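Local coordinates for zinc-binding protein TroA (Treponema pallidum, PDB 1K0F) that binds zinc with high affinity in the periplasm and delivers it to the membrane permease of the TroABC transporter for import into the cell, at residues M11-V16 with V24-L29; E181-Q186 with A203-Q208; D144-Y149 with G262-N267; I55-L60 with E68-L73. One frame throughout, in Å; residues are numbered along the deposited sequence.

Contact 1 (M11-V16 with V24-L29)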
loop_
_atom_site.group_PDB
_atom_site.type_symbol
_atom_site.label_atom_id
_atom_site.label_comp_id
_atom_site.label_asym_id
_atom_site.label_seq_id
_atom_site.Cartn_x
_atom_site.Cartn_y
_atom_site.Cartn_z
ATOM N N MET A 11 -2.373 5.078 -4.058
ATOM C CA MET A 11 -1.375 4.446 -4.906
ATOM C C MET A 11 -1.815 4.404 -6.357
ATOM O O MET A 11 -1.025 4.680 -7.259
ATOM C CB MET A 11 -1.075 3.033 -4.410
ATOM C CG MET A 11 -0.169 2.993 -3.184
ATOM S SD MET A 11 -1.061 3.261 -1.624
ATOM C CE MET A 11 -1.581 1.627 -1.290
ATOM N N ILE A 12 -3.076 4.052 -6.585
ATOM C CA ILE A 12 -3.626 3.985 -7.937
ATOM C C ILE A 12 -3.693 5.403 -8.491
ATOM O O ILE A 12 -3.275 5.666 -9.620
ATOM C CB ILE A 12 -5.053 3.380 -7.932
ATOM C CG1 ILE A 12 -5.001 1.944 -7.397
ATOM C CG2 ILE A 12 -5.656 3.461 -9.323
ATOM C CD1 ILE A 12 -6.229 1.142 -7.683
ATOM N N ALA A 13 -4.223 6.308 -7.670
ATOM C CA ALA A 13 -4.368 7.712 -8.034
ATOM C C ALA A 13 -3.031 8.241 -8.515
ATOM O O ALA A 13 -2.967 9.053 -9.444
ATOM C CB ALA A 13 -4.852 8.525 -6.833
ATOM N N ASP A 14 -1.953 7.784 -7.884
ATOM C CA ASP A 14 -0.647 8.242 -8.290
ATOM C C ASP A 14 -0.357 7.760 -9.695
ATOM O O ASP A 14 0.076 8.531 -10.546
ATOM C CB ASP A 14 0.435 7.740 -7.356
ATOM C CG ASP A 14 1.779 8.335 -7.681
ATOM O OD1 ASP A 14 1.967 9.546 -7.419
ATOM O OD2 ASP A 14 2.642 7.607 -8.217
ATOM N N ALA A 15 -0.606 6.482 -9.939
ATOM C CA ALA A 15 -0.360 5.927 -11.257
ATOM C C ALA A 15 -1.192 6.677 -12.290
ATOM O O ALA A 15 -0.742 6.920 -13.406
ATOM C CB ALA A 15 -0.705 4.468 -11.264
ATOM N N VAL A 16 -2.407 7.052 -11.912
ATOM C CA VAL A 16 -3.287 7.780 -12.810
ATOM C C VAL A 16 -2.662 9.143 -13.125
ATOM O O VAL A 16 -2.431 9.472 -14.282
ATOM C CB VAL A 16 -4.682 7.980 -12.166
ATOM C CG1 VAL A 16 -5.470 9.039 -12.916
ATOM C CG2 VAL A 16 -5.444 6.670 -12.166
ATOM N N VAL A 24 -7.531 13.944 -17.470
ATOM C CA VAL A 24 -8.705 13.419 -16.801
ATOM C C VAL A 24 -8.941 14.192 -15.531
ATOM O O VAL A 24 -8.079 14.928 -15.060
ATOM C CB VAL A 24 -8.575 11.888 -16.443
ATOM C CG1 VAL A 24 -8.101 11.107 -17.642
ATOM C CG2 VAL A 24 -7.618 11.681 -15.272
ATOM N N HIS A 25 -10.141 14.047 -15.002
ATOM C CA HIS A 25 -10.475 14.673 -13.751
ATOM C C HIS A 25 -10.308 13.476 -12.839
ATOM O O HIS A 25 -10.921 12.433 -13.073
ATOM C CB HIS A 25 -11.914 15.161 -13.778
ATOM C CG HIS A 25 -12.074 16.482 -14.451
ATOM N ND1 HIS A 25 -12.714 16.627 -15.664
ATOM C CD2 HIS A 25 -11.666 17.723 -14.091
ATOM C CE1 HIS A 25 -12.696 17.905 -16.018
ATOM N NE2 HIS A 25 -12.065 18.589 -15.081
ATOM N N LEU A 26 -9.458 13.603 -11.826
ATOM C CA LEU A 26 -9.208 12.489 -10.931
ATOM C C LEU A 26 -9.646 12.729 -9.501
ATOM O O LEU A 26 -9.446 13.795 -8.945
ATOM C CB LEU A 26 -7.723 12.136 -10.956
ATOM C CG LEU A 26 -7.126 11.441 -9.728
ATOM C CD1 LEU A 26 -7.797 10.089 -9.510
ATOM C CD2 LEU A 26 -5.624 11.271 -9.933
ATOM N N LYS A 27 -10.249 11.717 -8.905
ATOM C CA LYS A 27 -10.693 11.830 -7.536
ATOM C C LYS A 27 -10.151 10.664 -6.715
ATOM O O LYS A 27 -10.520 9.506 -6.935
ATOM C CB LYS A 27 -12.228 11.866 -7.487
ATOM C CG LYS A 27 -12.824 11.609 -6.101
ATOM C CD LYS A 27 -12.958 12.903 -5.306
ATOM C CE LYS A 27 -12.758 12.693 -3.790
ATOM N NZ LYS A 27 -14.007 12.982 -3.039
ATOM N N GLY A 28 -9.255 10.973 -5.787
ATOM C CA GLY A 28 -8.700 9.944 -4.930
ATOM C C GLY A 28 -9.658 9.762 -3.768
ATOM O O GLY A 28 -9.755 10.626 -2.896
ATOM N N LEU A 29 -10.380 8.645 -3.756
ATOM C CA LEU A 29 -11.352 8.376 -2.694
ATOM C C LEU A 29 -10.758 8.161 -1.303
ATOM O O LEU A 29 -11.341 8.587 -0.305
ATOM C CB LEU A 29 -12.204 7.168 -3.060
ATOM C CG LEU A 29 -13.317 7.492 -4.058
ATOM C CD1 LEU A 29 -14.339 6.363 -4.055
ATOM C CD2 LEU A 29 -13.963 8.821 -3.691
#

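Contact 2 (E181-Q186 with A203-Q208)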
loop_
_atom_site.group_PDB
_atom_site.type_symbol
_atom_site.label_atom_id
_atom_site.label_comp_id
_atom_site.label_asym_id
_atom_site.label_seq_id
_atom_site.Cartn_x
_atom_site.Cartn_y
_atom_site.Cartn_z
ATOM N N GLU A 181 12.349 -9.785 7.705
ATOM C CA GLU A 181 11.565 -10.631 8.579
ATOM C C GLU A 181 10.481 -9.685 9.072
ATOM O O GLU A 181 10.710 -8.868 9.959
ATOM C CB GLU A 181 12.414 -11.137 9.746
ATOM C CG GLU A 181 11.611 -11.817 10.838
ATOM C CD GLU A 181 12.214 -13.132 11.270
ATOM O OE1 GLU A 181 12.967 -13.737 10.471
ATOM O OE2 GLU A 181 11.931 -13.558 12.409
ATOM N N VAL A 182 9.307 -9.769 8.474
ATOM C CA VAL A 182 8.238 -8.885 8.880
ATOM C C VAL A 182 7.241 -9.521 9.829
ATOM O O VAL A 182 7.035 -10.735 9.831
ATOM C CB VAL A 182 7.494 -8.344 7.661
ATOM C CG1 VAL A 182 8.433 -7.484 6.843
ATOM C CG2 VAL A 182 6.950 -9.491 6.829
ATOM N N LYS A 183 6.633 -8.677 10.648
ATOM C CA LYS A 183 5.641 -9.100 11.615
ATOM C C LYS A 183 4.793 -7.865 11.813
ATOM O O LYS A 183 5.301 -6.753 11.723
ATOM C CB LYS A 183 6.309 -9.482 12.933
ATOM C CG LYS A 183 7.211 -10.715 12.858
ATOM C CD LYS A 183 6.480 -11.965 13.347
ATOM C CE LYS A 183 7.400 -13.171 13.478
ATOM N NZ LYS A 183 8.819 -12.824 13.144
ATOM N N GLY A 184 3.509 -8.052 12.079
ATOM C CA GLY A 184 2.636 -6.913 12.276
ATOM C C GLY A 184 1.711 -7.111 13.454
ATOM O O GLY A 184 1.213 -8.210 13.671
ATOM N N LEU A 185 1.488 -6.047 14.219
ATOM C CA LEU A 185 0.611 -6.121 15.380
ATOM C C LEU A 185 -0.807 -6.507 14.959
ATOM O O LEU A 185 -1.533 -7.141 15.720
ATOM C CB LEU A 185 0.602 -4.783 16.131
ATOM C CG LEU A 185 0.169 -4.839 17.600
ATOM C CD1 LEU A 185 1.132 -5.703 18.384
ATOM C CD2 LEU A 185 0.114 -3.440 18.176
ATOM N N GLN A 186 -1.200 -6.128 13.748
ATOM C CA GLN A 186 -2.523 -6.471 13.248
ATOM C C GLN A 186 -2.329 -7.352 12.019
ATOM O O GLN A 186 -1.316 -7.239 11.338
ATOM C CB GLN A 186 -3.296 -5.210 12.890
ATOM C CG GLN A 186 -4.137 -4.673 14.028
ATOM C CD GLN A 186 -5.382 -3.969 13.533
ATOM O OE1 GLN A 186 -6.380 -4.611 13.198
ATOM N NE2 GLN A 186 -5.336 -2.640 13.487
ATOM N N ALA A 203 5.714 -8.635 21.658
ATOM C CA ALA A 203 6.479 -7.792 22.563
ATOM C C ALA A 203 7.781 -8.496 22.929
ATOM O O ALA A 203 8.867 -7.959 22.726
ATOM C CB ALA A 203 5.666 -7.500 23.811
ATOM N N ALA A 204 7.669 -9.705 23.468
ATOM C CA ALA A 204 8.857 -10.461 23.841
ATOM C C ALA A 204 9.712 -10.731 22.610
ATOM O O ALA A 204 10.928 -10.623 22.664
ATOM C CB ALA A 204 8.461 -11.777 24.506
ATOM N N PHE A 205 9.068 -11.080 21.502
ATOM C CA PHE A 205 9.777 -11.371 20.267
ATOM C C PHE A 205 10.741 -10.246 19.945
ATOM O O PHE A 205 11.903 -10.476 19.630
ATOM C CB PHE A 205 8.798 -11.521 19.119
ATOM C CG PHE A 205 9.429 -11.342 17.787
ATOM C CD1 PHE A 205 10.344 -12.284 17.311
ATOM C CD2 PHE A 205 9.128 -10.232 17.006
ATOM C CE1 PHE A 205 10.955 -12.130 16.070
ATOM C CE2 PHE A 205 9.728 -10.054 15.755
ATOM C CZ PHE A 205 10.651 -11.012 15.283
ATOM N N ILE A 206 10.234 -9.025 20.046
ATOM C CA ILE A 206 11.006 -7.824 19.775
ATOM C C ILE A 206 12.061 -7.616 20.868
ATOM O O ILE A 206 13.137 -7.070 20.613
ATOM C CB ILE A 206 10.071 -6.583 19.699
ATOM C CG1 ILE A 206 9.079 -6.748 18.551
ATOM C CG2 ILE A 206 10.883 -5.317 19.485
ATOM C CD1 ILE A 206 7.812 -5.949 18.741
ATOM N N ALA A 207 11.756 -8.061 22.084
ATOM C CA ALA A 207 12.693 -7.909 23.197
ATOM C C ALA A 207 13.778 -8.982 23.141
ATOM O O ALA A 207 14.923 -8.746 23.526
ATOM C CB ALA A 207 11.949 -7.990 24.517
ATOM N N GLN A 208 13.402 -10.159 22.659
ATOM C CA GLN A 208 14.328 -11.262 22.540
ATOM C C GLN A 208 15.317 -10.917 21.433
ATOM O O GLN A 208 16.524 -10.899 21.654
ATOM C CB GLN A 208 13.565 -12.539 22.197
ATOM C CG GLN A 208 13.516 -13.529 23.351
ATOM C CD GLN A 208 12.105 -13.966 23.702
ATOM O OE1 GLN A 208 11.812 -14.302 24.861
ATOM N NE2 GLN A 208 11.222 -13.974 22.707
#

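Contact 3 (D144-Y149 with G262-N267)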
loop_
_atom_site.group_PDB
_atom_site.type_symbol
_atom_site.label_atom_id
_atom_site.label_comp_id
_atom_site.label_asym_id
_atom_site.label_seq_id
_atom_site.Cartn_x
_atom_site.Cartn_y
_atom_site.Cartn_z
ATOM N N ASP A 144 10.834 1.110 -11.677
ATOM C CA ASP A 144 12.055 0.328 -11.781
ATOM C C ASP A 144 13.151 0.877 -10.868
ATOM O O ASP A 144 13.697 0.157 -10.029
ATOM C CB ASP A 144 12.521 0.307 -13.241
ATOM C CG ASP A 144 11.631 -0.562 -14.119
ATOM O OD1 ASP A 144 11.820 -0.586 -15.356
ATOM O OD2 ASP A 144 10.734 -1.224 -13.559
ATOM N N LYS A 145 13.485 2.150 -11.023
ATOM C CA LYS A 145 14.504 2.737 -10.169
ATOM C C LYS A 145 14.077 2.515 -8.720
ATOM O O LYS A 145 14.899 2.187 -7.868
ATOM C CB LYS A 145 14.642 4.234 -10.442
ATOM C CG LYS A 145 15.814 4.608 -11.337
ATOM C CD LYS A 145 15.676 6.045 -11.854
ATOM C CE LYS A 145 15.322 6.094 -13.343
ATOM N NZ LYS A 145 14.741 4.802 -13.840
ATOM N N LEU A 146 12.781 2.677 -8.452
ATOM C CA LEU A 146 12.244 2.514 -7.097
ATOM C C LEU A 146 12.458 1.104 -6.564
ATOM O O LEU A 146 12.920 0.914 -5.433
ATOM C CB LEU A 146 10.744 2.850 -7.059
ATOM C CG LEU A 146 10.024 2.698 -5.706
ATOM C CD1 LEU A 146 10.877 3.269 -4.585
ATOM C CD2 LEU A 146 8.687 3.414 -5.749
ATOM N N ASP A 147 12.114 0.110 -7.368
ATOM C CA ASP A 147 12.300 -1.253 -6.927
ATOM C C ASP A 147 13.781 -1.502 -6.688
ATOM O O ASP A 147 14.168 -2.157 -5.722
ATOM C CB ASP A 147 11.789 -2.234 -7.971
ATOM C CG ASP A 147 12.002 -3.661 -7.551
ATOM O OD1 ASP A 147 11.091 -4.238 -6.919
ATOM O OD2 ASP A 147 13.089 -4.197 -7.848
ATOM N N ALA A 148 14.612 -0.971 -7.577
ATOM C CA ALA A 148 16.051 -1.148 -7.462
ATOM C C ALA A 148 16.528 -0.560 -6.150
ATOM O O ALA A 148 17.163 -1.239 -5.346
ATOM C CB ALA A 148 16.752 -0.470 -8.625
ATOM N N TYR A 149 16.197 0.710 -5.951
ATOM C CA TYR A 149 16.570 1.460 -4.760
ATOM C C TYR A 149 16.175 0.726 -3.485
ATOM O O TYR A 149 16.999 0.541 -2.595
ATOM C CB TYR A 149 15.904 2.839 -4.818
ATOM C CG TYR A 149 16.067 3.709 -3.588
ATOM C CD1 TYR A 149 17.124 4.618 -3.486
ATOM C CD2 TYR A 149 15.129 3.672 -2.551
ATOM C CE1 TYR A 149 17.238 5.472 -2.390
ATOM C CE2 TYR A 149 15.236 4.521 -1.452
ATOM C CZ TYR A 149 16.289 5.417 -1.380
ATOM O OH TYR A 149 16.380 6.279 -0.311
ATOM N N GLY A 262 7.654 8.272 -3.645
ATOM C CA GLY A 262 8.089 8.857 -2.390
ATOM C C GLY A 262 7.563 8.135 -1.169
ATOM O O GLY A 262 8.273 7.974 -0.176
ATOM N N MET A 263 6.317 7.689 -1.235
ATOM C CA MET A 263 5.718 6.985 -0.114
ATOM C C MET A 263 6.574 5.788 0.254
ATOM O O MET A 263 6.837 5.533 1.431
ATOM C CB MET A 263 4.315 6.496 -0.472
ATOM C CG MET A 263 3.841 5.311 0.375
ATOM S SD MET A 263 3.197 3.934 -0.600
ATOM C CE MET A 263 1.907 3.312 0.520
ATOM N N VAL A 264 6.988 5.051 -0.774
ATOM C CA VAL A 264 7.822 3.861 -0.602
ATOM C C VAL A 264 9.270 4.236 -0.262
ATOM O O VAL A 264 9.967 3.507 0.458
ATOM C CB VAL A 264 7.809 2.992 -1.878
ATOM C CG1 VAL A 264 8.756 1.825 -1.719
ATOM C CG2 VAL A 264 6.402 2.503 -2.149
ATOM N N THR A 265 9.723 5.375 -0.782
ATOM C CA THR A 265 11.072 5.812 -0.501
ATOM C C THR A 265 11.101 6.135 0.964
ATOM O O THR A 265 12.056 5.810 1.661
ATOM C CB THR A 265 11.447 7.065 -1.292
ATOM O OG1 THR A 265 11.603 6.718 -2.672
ATOM C CG2 THR A 265 12.754 7.627 -0.783
ATOM N N HIS A 266 10.039 6.775 1.437
ATOM C CA HIS A 266 9.963 7.128 2.837
ATOM C C HIS A 266 10.037 5.861 3.653
ATOM O O HIS A 266 10.728 5.799 4.667
ATOM C CB HIS A 266 8.648 7.815 3.174
ATOM C CG HIS A 266 8.244 7.646 4.606
ATOM N ND1 HIS A 266 8.558 8.568 5.580
ATOM C CD2 HIS A 266 7.651 6.608 5.245
ATOM C CE1 HIS A 266 8.166 8.107 6.755
ATOM N NE2 HIS A 266 7.622 6.920 6.577
ATOM N N ASN A 267 9.304 4.853 3.203
ATOM C CA ASN A 267 9.251 3.585 3.914
ATOM C C ASN A 267 10.629 2.976 4.139
ATOM O O ASN A 267 11.091 2.901 5.275
ATOM C CB ASN A 267 8.326 2.611 3.168
ATOM C CG ASN A 267 6.854 2.744 3.606
ATOM O OD1 ASN A 267 6.472 3.693 4.303
ATOM N ND2 ASN A 267 6.029 1.787 3.191
#

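Contact 4 (I55-L60 with E68-L73)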
loop_
_atom_site.group_PDB
_atom_site.type_symbol
_atom_site.label_atom_id
_atom_site.label_comp_id
_atom_site.label_asym_id
_atom_site.label_seq_id
_atom_site.Cartn_x
_atom_site.Cartn_y
_atom_site.Cartn_z
ATOM N N ILE A 55 -13.555 3.652 -12.894
ATOM C CA ILE A 55 -13.361 3.401 -11.474
ATOM C C ILE A 55 -12.186 2.444 -11.322
ATOM O O ILE A 55 -12.133 1.395 -11.971
ATOM C CB ILE A 55 -14.599 2.777 -10.811
ATOM C CG1 ILE A 55 -15.693 3.835 -10.645
ATOM C CG2 ILE A 55 -14.224 2.227 -9.440
ATOM C CD1 ILE A 55 -17.012 3.264 -10.168
ATOM N N LEU A 56 -11.243 2.826 -10.461
ATOM C CA LEU A 56 -10.041 2.037 -10.227
ATOM C C LEU A 56 -9.864 1.646 -8.769
ATOM O O LEU A 56 -9.968 2.474 -7.863
ATOM C CB LEU A 56 -8.805 2.810 -10.699
ATOM C CG LEU A 56 -8.607 2.936 -12.213
ATOM C CD1 LEU A 56 -7.319 3.695 -12.498
ATOM C CD2 LEU A 56 -8.573 1.558 -12.848
ATOM N N TYR A 57 -9.590 0.367 -8.559
ATOM C CA TYR A 57 -9.370 -0.152 -7.229
ATOM C C TYR A 57 -8.417 -1.343 -7.288
ATOM O O TYR A 57 -8.214 -1.953 -8.342
ATOM C CB TYR A 57 -10.702 -0.534 -6.575
ATOM C CG TYR A 57 -11.437 -1.712 -7.187
ATOM C CD1 TYR A 57 -12.016 -1.625 -8.456
ATOM C CD2 TYR A 57 -11.623 -2.893 -6.455
ATOM C CE1 TYR A 57 -12.756 -2.670 -8.971
ATOM C CE2 TYR A 57 -12.367 -3.947 -6.968
ATOM C CZ TYR A 57 -12.930 -3.831 -8.224
ATOM O OH TYR A 57 -13.647 -4.893 -8.731
ATOM N N ASN A 58 -7.820 -1.652 -6.147
ATOM C CA ASN A 58 -6.869 -2.740 -6.021
ATOM C C ASN A 58 -7.341 -4.088 -6.557
ATOM O O ASN A 58 -6.902 -4.567 -7.611
ATOM C CB ASN A 58 -6.509 -2.908 -4.548
ATOM C CG ASN A 58 -5.076 -3.315 -4.340
ATOM O OD1 ASN A 58 -4.178 -2.832 -5.041
ATOM N ND2 ASN A 58 -4.843 -4.195 -3.373
ATOM N N GLY A 59 -8.257 -4.674 -5.795
ATOM C CA GLY A 59 -8.763 -5.992 -6.090
ATOM C C GLY A 59 -8.101 -6.761 -4.962
ATOM O O GLY A 59 -7.898 -6.199 -3.881
ATOM N N LEU A 60 -7.732 -8.011 -5.195
ATOM C CA LEU A 60 -7.088 -8.798 -4.159
ATOM C C LEU A 60 -7.757 -8.577 -2.803
ATOM O O LEU A 60 -7.116 -8.606 -1.756
ATOM C CB LEU A 60 -5.606 -8.438 -4.082
ATOM C CG LEU A 60 -4.823 -8.617 -5.387
ATOM C CD1 LEU A 60 -3.342 -8.629 -5.075
ATOM C CD2 LEU A 60 -5.229 -9.921 -6.077
ATOM N N GLU A 68 -20.063 -4.564 -2.711
ATOM C CA GLU A 68 -21.432 -4.236 -3.093
ATOM C C GLU A 68 -21.426 -3.016 -4.010
ATOM O O GLU A 68 -21.853 -3.094 -5.162
ATOM C CB GLU A 68 -22.270 -3.942 -1.841
ATOM C CG GLU A 68 -23.672 -4.550 -1.854
ATOM C CD GLU A 68 -23.731 -5.968 -1.279
ATOM O OE1 GLU A 68 -24.375 -6.842 -1.910
ATOM O OE2 GLU A 68 -23.142 -6.208 -0.198
ATOM N N VAL A 69 -20.916 -1.899 -3.497
ATOM C CA VAL A 69 -20.848 -0.648 -4.254
ATOM C C VAL A 69 -20.209 -0.814 -5.632
ATOM O O VAL A 69 -20.656 -0.205 -6.600
ATOM C CB VAL A 69 -20.053 0.452 -3.490
ATOM C CG1 VAL A 69 -20.743 1.794 -3.652
ATOM C CG2 VAL A 69 -19.929 0.100 -2.010
ATOM N N PHE A 70 -19.165 -1.631 -5.724
ATOM C CA PHE A 70 -18.492 -1.845 -7.001
ATOM C C PHE A 70 -19.272 -2.790 -7.909
ATOM O O PHE A 70 -19.753 -2.379 -8.963
ATOM C CB PHE A 70 -17.078 -2.385 -6.772
ATOM C CG PHE A 70 -16.089 -1.326 -6.368
ATOM C CD1 PHE A 70 -16.256 -0.006 -6.762
ATOM C CD2 PHE A 70 -14.993 -1.649 -5.577
ATOM C CE1 PHE A 70 -15.345 0.980 -6.373
ATOM C CE2 PHE A 70 -14.076 -0.669 -5.182
ATOM C CZ PHE A 70 -14.254 0.647 -5.581
ATOM N N SER A 71 -19.397 -4.052 -7.504
ATOM C CA SER A 71 -20.129 -5.035 -8.297
ATOM C C SER A 71 -21.407 -4.398 -8.836
ATOM O O SER A 71 -21.886 -4.743 -9.918
ATOM C CB SER A 71 -20.454 -6.281 -7.446
ATOM O OG SER A 71 -21.685 -6.153 -6.748
ATOM N N LYS A 72 -21.943 -3.444 -8.086
ATOM C CA LYS A 72 -23.158 -2.752 -8.483
ATOM C C LYS A 72 -22.903 -1.730 -9.597
ATOM O O LYS A 72 -23.548 -1.769 -10.646
ATOM C CB LYS A 72 -23.773 -2.054 -7.267
ATOM C CG LYS A 72 -24.421 -3.012 -6.272
ATOM C CD LYS A 72 -24.618 -2.365 -4.901
ATOM C CE LYS A 72 -25.741 -3.039 -4.109
ATOM N NZ LYS A 72 -25.681 -4.533 -4.159
ATOM N N LEU A 73 -21.960 -0.823 -9.362
ATOM C CA LEU A 73 -21.627 0.215 -10.335
ATOM C C LEU A 73 -20.905 -0.345 -11.556
ATOM O O LEU A 73 -20.750 0.344 -12.568
ATOM C CB LEU A 73 -20.768 1.297 -9.674
ATOM C CG LEU A 73 -21.460 2.642 -9.415
ATOM C CD1 LEU A 73 -22.214 2.593 -8.095
ATOM C CD2 LEU A 73 -20.430 3.761 -9.397
#

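Contact 1 (M11-V16 with V24-L29)
Val16 and Leu26 meet tip to tip between helix 10-20 and strand 25-28, the last two elements of the beta-alpha-beta unit that opens the chain. In this right-handed crossover the helix packs against the parallel sheet and the chain then returns as an edge strand. Leu26 points toward the helix; its first torsion (chi1 155°) carries CG opposite the backbone N and lets the CD2 methyl reach the helix. That methyl lies 3.7 Å from Val16 CG1. A turn earlier on the helix, Ala13 offers only CB, 4.2 Å from Leu26 CD2; so small a residue lets strand and helix come close, and the CA atoms of Ala13 and Gly28 are 5.8 Å apart. Just before the strand, Val24 joins in: Val16 CG1 lies 4.1 Å from Val24 CG2, the two side chains crossing obliquely. Beta-branched valine suits both places, giving a short, stiff, apolar surface. No hydrogen bond links the segments. Strand 25-28 is tied instead to strand 4-7, by backbone bonds from His25 and Lys27 to Val5, while Thr7 of that strand touches both Ala13 and Leu26. Val117 of helix 107-124 also touches Val16. Leu26 CD2 also rests against the helix backbone, 3.5 Å from the carbonyl O of Ala13.

Contact 2 (E181-Q186 with A203-Q208)
The ring of Phe205 carries the side chain of Lys183 over one face, where CE stands 4.3 Å above the plane, displaced toward the rim. The carboxylate of Glu181 lies nearly parallel to the ring, the planes 4° apart, but approaches obliquely, with OE2 4.0 Å from Phe205 CZ. Both charged residues project from strand 181-184 toward helix 196-208, two positions apart and hence on the same face. The lysine chain bends at chi2 (-98°) and again at chi4, which folds its end along the ring: Lys183 CG is 3.9 Å from Phe205 CE2, and Lys183 NZ is 3.3 Å from Phe205 CZ. Lysine suits this place because its methylenes can cover an aromatic surface while its ammonium group pairs with Glu181. Phenylalanine supplies a broad apolar plate that also touches Val163 and Val165 of the neighbouring strand 163-166. Lys183 NZ and Glu181 OE2 form a salt bridge of 3.3 Å, and the same oxygen pairs with Arg209, just past the helix. With two cationic partners, Glu181 probably stays ionised, and this contact combines apolar cover with a small charge network on the surface of the C-terminal lobe.

Contact 3 (D144-Y149 with G262-N267)
Helices 144-149 and 262-267 run almost parallel, their N-to-C directions 8° apart and their axes 10.5 Å apart at closest approach. Leu146 and Thr265 are the residues whose backbones come nearest, with CA atoms 7.5 Å apart. This spacing leaves room for one layer of interlocking side chains, and no hydrogen bond crosses between the segments. Leu146 is the main projection from the long helix 129-156. Its branched end packs on Val264: Leu146 CD1 lies 3.8 Å from Val264 CG1 and Leu146 CD2 4.0 Å from Val264 CB, so both methyls rest on the valine. The same CD1 comes to 4.0 Å from Thr265 OG1. That hydroxyl is hydrogen-bonded to the carbonyl of Val261, which satisfies it within its own helix. One turn beyond Leu146, the extended first torsion of Tyr149 (chi1 174°) sends its ring across to the other helix, where the tyrosine and threonine side chains cross at about a right angle. Thr265 CG2 meets the ring end, 3.9 Å from Tyr149 OH and 4.0 Å from Tyr149 CE2. The threonine methyl thus meets the tyrosine, while OG1, though it lies against Leu146, bonds back along its own backbone. Tyrosine suits the partly exposed border: the ring packs, and OH hydrogen-bonds to Asp269, a turn further along helix 260-273. The contact joins the C-terminal helix to the long helix that spans the two lobes, the rigid helical backbone characteristic of cluster 9 solute-binding proteins such as TroA.

Contact 4 (I55-L60 with E68-L73)
Phe70 is the chief bump on helix 67-73, and it presses into the hollow formed by Ile55 and Tyr57 on strand 54-57. Both sit on the same face of the strand, directed toward the helix. The rings of Phe70 and Tyr57 overlap obliquely, centroids 4.2 Å apart and planes inclined by 32°. Phe70 CD2 lies over the centre of the tyrosine ring, while Phe70 CE2 lies 3.5 Å from Tyr57 CG. Tyr57 holds CG between its backbone N and carbonyl carbon (chi1 68°), which lays the ring alongside the phenylalanine. On the same side of the Phe70 plane but toward the opposite edge, Ile55 CG2 lies 3.5 Å from Phe70 CE1. The longer branch of the isoleucine carries CD1 past the phenylalanine to meet Leu73 CD2, also at 3.5 Å, the two side chains crossing at about a right angle. Isoleucine thus fills two places, one with each branch. Leu49 of helix 43-51 closes the cluster, touching Ile55, Phe70 and Leu73. Helix and strand run at 141° to each other, the reversed direction expected of the helix in a beta-alpha-beta unit, here strand 54-57, helix 67-73 and strand 78-81 of the N-terminal lobe's parallel sheet.

Contacts 1 and 4 serve the same four-stranded parallel sheet, each joining a helix to a strand of a beta-alpha-beta unit, and they touch where Ile12 and Val16 pack on Leu56. Contact 1 is buried and its side chains are all aliphatic; contact 4 is partly buried and adds an aromatic pair. Contact 3, also partly buried, joins two helices and reaches contact 1 through Met11 and Met263. Contact 2 stands apart in the other lobe, its centre about 34 Å from those of contacts 1 and 4, and lies at the surface. There charged side chains take over: none of the four contacts has hydrogen bonds across its segments, but contact 2 sets a lysine-glutamate pair against one aromatic ring.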